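Local coordinates for glycoside hydrolase family protein (Novosphingobium sp. PP1Y, PDB 6Q2F) that acts as an alpha-L-rhamnosidase, probably hydrolysing the bonds that hold terminal L-rhamnose to rhamnosylated glycosides, at residues A[405-409]-A[410-414]; A[530-533]-A[534-537]; A[1023-1026]-A[1027-1031]. All coordinates share one frame; numbering follows the deposited sequence.

How the interactions relate
Interactions 1 and 2 belong to a loop entering strand 413-414 and to a neighbouring loop, their centres about 10 Å apart and both packed against strand 206-217. They touch directly: Pro409 CG rests 3.7 Å from Trp531 CZ2, and Val412 packs on Pro530. Interaction 1 is a surface turn with carboxylates and bridging water, whereas interaction 2 is buried, and the polar contacts across it are made by backbone amides and carbonyls and one threonine hydroxyl. Interaction 3, about 78 Å from interaction 1 between centres and on the opposite side of the chain's centre, lies in the galactose-binding-like region; it too is buried, but aromatic ring against backbone takes the place of turn hydrogen bonds.

Interaction 1: A[405-409]-A[410-414]; sequences TGVDP and DSVID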
loop_
_atom_site.group_PDB
_atom_site.type_symbol
_atom_site.label_atom_id
_atom_site.label_comp_id
_atom_site.label_asym_id
_atom_site.label_seq_id
_atom_site.Cartn_x
_atom_site.Cartn_y
_atom_site.Cartn_z
ATOM N N THR A 405 -38.312 -4.992 12.968
ATOM C CA THR A 405 -38.283 -3.625 12.467
ATOM C C THR A 405 -38.119 -2.700 13.657
ATOM O O THR A 405 -38.789 -2.880 14.673
ATOM C CB THR A 405 -39.553 -3.279 11.691
ATOM O OG1 THR A 405 -39.598 -4.081 10.505
ATOM C CG2 THR A 405 -39.555 -1.814 11.293
ATOM N N GLY A 406 -37.222 -1.731 13.535
ATOM C CA GLY A 406 -36.936 -0.848 14.646
ATOM C C GLY A 406 -37.730 0.438 14.610
ATOM O O GLY A 406 -38.914 0.434 14.257
ATOM N N VAL A 407 -37.077 1.545 14.975
ATOM C CA VAL A 407 -37.738 2.842 15.000
ATOM C C VAL A 407 -38.153 3.242 13.592
ATOM O O VAL A 407 -37.382 3.103 12.629
ATOM C CB VAL A 407 -36.797 3.893 15.613
ATOM C CG1 VAL A 407 -37.424 5.269 15.559
ATOM C CG2 VAL A 407 -36.413 3.513 17.051
ATOM N N ASP A 408 -39.371 3.754 13.465
ATOM C CA ASP A 408 -39.814 4.312 12.195
ATOM C C ASP A 408 -39.040 5.596 11.929
ATOM O O ASP A 408 -39.071 6.507 12.763
ATOM C CB ASP A 408 -41.327 4.583 12.216
ATOM C CG ASP A 408 -41.879 4.944 10.843
ATOM O OD1 ASP A 408 -41.128 5.511 10.018
ATOM O OD2 ASP A 408 -43.064 4.655 10.579
ATOM N N PRO A 409 -38.330 5.707 10.806
ATOM C CA PRO A 409 -37.578 6.946 10.536
ATOM C C PRO A 409 -38.444 8.194 10.578
ATOM O O PRO A 409 -38.011 9.228 11.101
ATOM C CB PRO A 409 -36.998 6.721 9.130
ATOM C CG PRO A 409 -37.209 5.298 8.813
ATOM C CD PRO A 409 -38.232 4.723 9.720
ATOM N N ASP A 410 -39.664 8.125 10.045
ATOM C CA ASP A 410 -40.547 9.288 10.064
ATOM C C ASP A 410 -40.907 9.724 11.478
ATOM O O ASP A 410 -41.278 10.888 11.677
ATOM C CB ASP A 410 -41.816 8.991 9.268
ATOM C CG ASP A 410 -41.527 8.734 7.805
ATOM O OD1 ASP A 410 -40.634 9.414 7.253
ATOM O OD2 ASP A 410 -42.173 7.844 7.211
ATOM N N SER A 411 -40.791 8.825 12.458
ATOM C CA SER A 411 -41.070 9.174 13.848
ATOM C C SER A 411 -39.962 10.002 14.481
ATOM O O SER A 411 -40.194 10.612 15.530
ATOM C CB SER A 411 -41.255 7.914 14.690
ATOM O OG SER A 411 -42.103 6.986 14.052
ATOM N N VAL A 412 -38.758 10.011 13.901
ATOM C CA VAL A 412 -37.639 10.688 14.547
ATOM C C VAL A 412 -37.814 12.195 14.431
ATOM O O VAL A 412 -38.089 12.722 13.347
ATOM C CB VAL A 412 -36.302 10.244 13.941
ATOM C CG1 VAL A 412 -35.154 11.037 14.577
ATOM C CG2 VAL A 412 -36.104 8.746 14.139
ATOM N N ILE A 413 -37.642 12.893 15.551
ATOM C CA ILE A 413 -37.822 14.336 15.628
ATOM C C ILE A 413 -36.482 14.988 15.924
ATOM O O ILE A 413 -35.726 14.524 16.783
ATOM C CB ILE A 413 -38.857 14.722 16.705
ATOM C CG1 ILE A 413 -40.234 14.155 16.360
ATOM C CG2 ILE A 413 -38.953 16.225 16.838
ATOM C CD1 ILE A 413 -41.246 14.341 17.480
ATOM N N ASP A 414 -36.200 16.078 15.221
ATOM C CA ASP A 414 -34.979 16.849 15.422
ATOM C C ASP A 414 -35.255 17.935 16.448
ATOM O O ASP A 414 -35.861 18.956 16.134
ATOM C CB ASP A 414 -34.510 17.450 14.105
ATOM C CG ASP A 414 -33.141 18.082 14.215
ATOM O OD1 ASP A 414 -32.659 18.276 15.357
ATOM O OD2 ASP A 414 -32.542 18.383 13.163
HETATM O O HOH W 1 -44.349 6.139 8.856
HETATM O O HOH W 2 -38.283 11.728 10.839
#
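Asp408 lays its side chain alongside Asp410 and Ser411. Its CB meets the hydroxyl of Ser411 first, with OG 3.1 Å from Asp408 CB. CG is anti to the backbone N (chi1 -170°), a torsion that sets the carboxylate beside the outgoing chain, where Asp408 OD1 accepts a hydrogen bond from Asp410 N at 3.0 Å. The amide reaches OD1 from above the carboxylate plane, 40° out of it. At the other oxygen, Asp408 OD2, water 1 donates at 2.6 Å and gives its second hydrogen to OD2 of Asp410, thereby bridging two carboxylates whose planes are turned 44° apart. This water probably eases the repulsion between the two like charges.

The bond from side chain to the amide two residues on is an Asx turn, and it opens a short 3-10 turn. Ser411 N donates to Asp408 O (2.9 Å), and Val412 N donates to Pro409 O (3.0 Å). Water 2 donates to Pro409 O and Val412 O, spanning the exit of the turn. On the inner side Val407 and Val412 cross at about a right angle, Val407 CG1 lying 4.0 Å from Val412 CG2. Both valines also pack on Phe214 of strand 206-217, the strand to which Ile413 pairs through Ala213, while Asp414 forms a salt bridge with Arg529.

Interaction 2: A[530-533]-A[534-537]; sequences PWLP and ALTG
Trp531 O takes the amide hydrogen of Ala534 at 2.9 Å (N to O). Leu535 N donates to Leu532 O at 2.8 Å and Thr536 N to Pro533 O at 3.0 Å; a fourth bond, Gly537 N to Ala534 O, continues this run of consecutive 3-10-type turns, each bond spanning three residues. Side-chain polarity enters once: Thr536 OG1, set between its own backbone N and carbonyl carbon (chi1 74°), donates to Pro533 O at 2.8 Å. It arrives close to the carbonyl plane, tilted 19° from it, whereas the amide of the same threonine comes from well above that plane. A valine here would probably leave Pro533 O with one donor fewer and lose this tie of the side chain to the turn.

The apolar part is a leucine pair, Leu532 CD2 lying 3.6 Å from Leu535 CD1. Leu532 and Pro533 also pack on Leu212, while Leu535 faces Leu550 and Tyr553. Gly537, at a positive phi of 107°, ends the run where a side chain would jam against the preceding carbonyl. Much of the polar demand is thus met internally, which suits a buried loop joining helix 516-524 to helix 543-575 and packed against strand 206-217.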
loop_
_atom_site.group_PDB
_atom_site.type_symbol
_atom_site.label_atom_id
_atom_site.label_comp_id
_atom_site.label_asym_id
_atom_site.label_seq_id
_atom_site.Cartn_x
_atom_site.Cartn_y
_atom_site.Cartn_z
ATOM N N PRO A 530 -32.875 11.116 10.280
ATOM C CA PRO A 530 -33.710 10.076 10.902
ATOM C C PRO A 530 -32.964 8.776 11.136
ATOM O O PRO A 530 -33.415 7.950 11.946
ATOM C CB PRO A 530 -34.856 9.893 9.896
ATOM C CG PRO A 530 -34.861 11.137 9.073
ATOM C CD PRO A 530 -33.400 11.500 8.961
ATOM N N TRP A 531 -31.832 8.575 10.460
ATOM C CA TRP A 531 -31.076 7.336 10.539
ATOM C C TRP A 531 -29.913 7.396 11.520
ATOM O O TRP A 531 -29.398 6.338 11.906
ATOM C CB TRP A 531 -30.566 6.959 9.146
ATOM C CG TRP A 531 -31.696 6.789 8.185
ATOM C CD1 TRP A 531 -32.229 7.749 7.367
ATOM C CD2 TRP A 531 -32.456 5.594 7.954
ATOM N NE1 TRP A 531 -33.267 7.221 6.634
ATOM C CE2 TRP A 531 -33.430 5.903 6.977
ATOM C CE3 TRP A 531 -32.401 4.291 8.470
ATOM C CZ2 TRP A 531 -34.345 4.958 6.507
ATOM C CZ3 TRP A 531 -33.303 3.350 8.001
ATOM C CH2 TRP A 531 -34.269 3.691 7.033
ATOM N N LEU A 532 -29.514 8.590 11.961
ATOM C CA LEU A 532 -28.409 8.707 12.911
ATOM C C LEU A 532 -28.493 7.750 14.097
ATOM O O LEU A 532 -27.431 7.267 14.523
ATOM C CB LEU A 532 -28.300 10.152 13.415
ATOM C CG LEU A 532 -28.010 11.192 12.332
ATOM C CD1 LEU A 532 -27.864 12.571 12.937
ATOM C CD2 LEU A 532 -26.768 10.821 11.540
ATOM N N PRO A 533 -29.668 7.428 14.668
ATOM C CA PRO A 533 -29.666 6.511 15.821
ATOM C C PRO A 533 -29.032 5.167 15.529
ATOM O O PRO A 533 -28.529 4.522 16.457
ATOM C CB PRO A 533 -31.157 6.379 16.159
ATOM C CG PRO A 533 -31.746 7.656 15.702
ATOM C CD PRO A 533 -31.022 7.967 14.428
ATOM N N ALA A 534 -29.028 4.734 14.266
ATOM C CA ALA A 534 -28.342 3.498 13.900
ATOM C C ALA A 534 -26.854 3.567 14.198
ATOM O O ALA A 534 -26.233 2.542 14.507
ATOM C CB ALA A 534 -28.566 3.196 12.416
ATOM N N LEU A 535 -26.255 4.750 14.077
ATOM C CA LEU A 535 -24.837 4.912 14.389
ATOM C C LEU A 535 -24.541 4.645 15.857
ATOM O O LEU A 535 -23.373 4.432 16.215
ATOM C CB LEU A 535 -24.376 6.328 14.044
ATOM C CG LEU A 535 -24.418 6.725 12.579
ATOM C CD1 LEU A 535 -24.380 8.230 12.449
ATOM C CD2 LEU A 535 -23.225 6.091 11.863
ATOM N N THR A 536 -25.564 4.664 16.715
ATOM C CA THR A 536 -25.398 4.412 18.138
ATOM C C THR A 536 -25.959 3.065 18.571
ATOM O O THR A 536 -25.993 2.787 19.771
ATOM C CB THR A 536 -26.067 5.518 18.957
ATOM O OG1 THR A 536 -27.486 5.341 18.906
ATOM C CG2 THR A 536 -25.719 6.881 18.397
ATOM N N GLY A 537 -26.409 2.224 17.634
ATOM C CA GLY A 537 -26.927 0.916 17.955
ATOM C C GLY A 537 -28.429 0.776 17.831
ATOM O O GLY A 537 -28.925 -0.356 17.818
#

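Interaction 3: A[1023-1026]-A[1027-1031]; sequences KYFS and GIATY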
loop_
_atom_site.group_PDB
_atom_site.type_symbol
_atom_site.label_atom_id
_atom_site.label_comp_id
_atom_site.label_asym_id
_atom_site.label_seq_id
_atom_site.Cartn_x
_atom_site.Cartn_y
_atom_site.Cartn_z
ATOM N N LYS A 1023 39.380 -12.714 4.773
ATOM C CA LYS A 1023 38.150 -13.463 5.014
ATOM C C LYS A 1023 36.961 -12.536 5.243
ATOM O O LYS A 1023 35.878 -12.736 4.680
ATOM C CB LYS A 1023 38.361 -14.376 6.225
ATOM C CG LYS A 1023 37.148 -15.152 6.723
ATOM C CD LYS A 1023 37.561 -16.090 7.870
ATOM C CE LYS A 1023 36.377 -16.867 8.437
ATOM N NZ LYS A 1023 35.693 -17.678 7.393
ATOM N N TYR A 1024 37.149 -11.514 6.075
ATOM C CA TYR A 1024 36.062 -10.653 6.500
ATOM C C TYR A 1024 36.016 -9.350 5.722
ATOM O O TYR A 1024 35.349 -8.411 6.145
ATOM C CB TYR A 1024 36.180 -10.381 7.996
ATOM C CG TYR A 1024 36.042 -11.626 8.852
ATOM C CD1 TYR A 1024 34.857 -12.350 8.862
ATOM C CD2 TYR A 1024 37.086 -12.070 9.656
ATOM C CE1 TYR A 1024 34.711 -13.484 9.647
ATOM C CE2 TYR A 1024 36.953 -13.211 10.450
ATOM C CZ TYR A 1024 35.761 -13.905 10.440
ATOM O OH TYR A 1024 35.607 -15.033 11.217
ATOM N N PHE A 1025 36.695 -9.278 4.585
ATOM C CA PHE A 1025 36.765 -8.026 3.848
ATOM C C PHE A 1025 35.398 -7.643 3.280
ATOM O O PHE A 1025 34.693 -8.469 2.694
ATOM C CB PHE A 1025 37.790 -8.124 2.722
ATOM C CG PHE A 1025 37.791 -6.932 1.802
ATOM C CD1 PHE A 1025 38.379 -5.736 2.195
ATOM C CD2 PHE A 1025 37.204 -7.006 0.545
ATOM C CE1 PHE A 1025 38.394 -4.646 1.344
ATOM C CE2 PHE A 1025 37.213 -5.913 -0.307
ATOM C CZ PHE A 1025 37.807 -4.732 0.095
ATOM N N SER A 1026 35.029 -6.378 3.482
ATOM C CA SER A 1026 33.887 -5.739 2.834
ATOM C C SER A 1026 34.403 -4.500 2.119
ATOM O O SER A 1026 35.055 -3.652 2.738
ATOM C CB SER A 1026 32.798 -5.355 3.850
ATOM O OG SER A 1026 32.118 -6.503 4.344
ATOM N N GLY A 1027 34.126 -4.391 0.835
ATOM C CA GLY A 1027 34.596 -3.243 0.085
ATOM C C GLY A 1027 34.871 -3.640 -1.356
ATOM O O GLY A 1027 34.233 -4.545 -1.894
ATOM N N ILE A 1028 35.835 -2.954 -1.964
ATOM C CA ILE A 1028 36.194 -3.190 -3.361
ATOM C C ILE A 1028 37.559 -3.861 -3.399
ATOM O O ILE A 1028 38.560 -3.278 -2.966
ATOM C CB ILE A 1028 36.193 -1.889 -4.176
ATOM C CG1 ILE A 1028 34.823 -1.195 -4.083
ATOM C CG2 ILE A 1028 36.519 -2.177 -5.625
ATOM C CD1 ILE A 1028 34.751 0.102 -4.867
ATOM N N ALA A 1029 37.599 -5.090 -3.901
ATOM C CA ALA A 1029 38.852 -5.789 -4.165
ATOM C C ALA A 1029 39.144 -5.712 -5.660
ATOM O O ALA A 1029 38.277 -6.028 -6.483
ATOM C CB ALA A 1029 38.777 -7.242 -3.705
ATOM N N THR A 1030 40.360 -5.289 -6.008
ATOM C CA THR A 1030 40.746 -5.077 -7.402
ATOM C C THR A 1030 41.632 -6.233 -7.864
ATOM O O THR A 1030 42.769 -6.386 -7.395
ATOM C CB THR A 1030 41.460 -3.737 -7.561
ATOM O OG1 THR A 1030 40.558 -2.676 -7.227
ATOM C CG2 THR A 1030 41.936 -3.548 -8.997
ATOM N N TYR A 1031 41.109 -7.045 -8.777
ATOM C CA TYR A 1031 41.846 -8.174 -9.320
ATOM C C TYR A 1031 42.544 -7.770 -10.610
ATOM O O TYR A 1031 41.971 -7.071 -11.450
ATOM C CB TYR A 1031 40.918 -9.354 -9.589
ATOM C CG TYR A 1031 40.358 -10.053 -8.370
ATOM C CD1 TYR A 1031 39.362 -9.457 -7.585
ATOM C CD2 TYR A 1031 40.770 -11.339 -8.038
ATOM C CE1 TYR A 1031 38.829 -10.113 -6.476
ATOM C CE2 TYR A 1031 40.230 -12.001 -6.942
ATOM C CZ TYR A 1031 39.261 -11.384 -6.165
ATOM O OH TYR A 1031 38.722 -12.037 -5.085
#
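Phe1025 lays its ring against the peptide that follows, and Gly1027 is the first residue to meet it. The glycine N lies over one ring face, 3.6 Å above the plane and offset toward the rim, and the carbonyl carbon C of Gly1027 is 3.4 Å from Phe1025 CE2. Phe1025 holds CG anti to its own backbone N (chi1 172°), which places the ring beside the outgoing chain. At the Gly1027 phi of 148° a CB would be jammed against Ser1026 O, and it would also clash with Phe1025 CZ.

At Ile1028 the strand begins. The backbone N of Ile1028 sits 3.4 Å from Phe1025 CZ, approaching the ring obliquely, while its CB points away from the preceding segment. Ala1029 brings a methyl back: Ala1029 CB is 4.0 Å from Phe1025 CE2, closing the apolar contact. Thr1030 and Tyr1031 carry the strand onward.

Asn1096 bonds to both Phe1025 O and Gly1027 N, and the hydroxyl of Ser1026 reaches Thr1097 O. The segment leads from the end of helix 1020-1023 into strand 1028-1037, which lies between antiparallel strands 992-996 and 1086-1095 in a sheet of the beta-sandwich expected of a galactose-binding-like domain; Phe996 of strand 992-996 meets the Phe1025 ring edge-to-face.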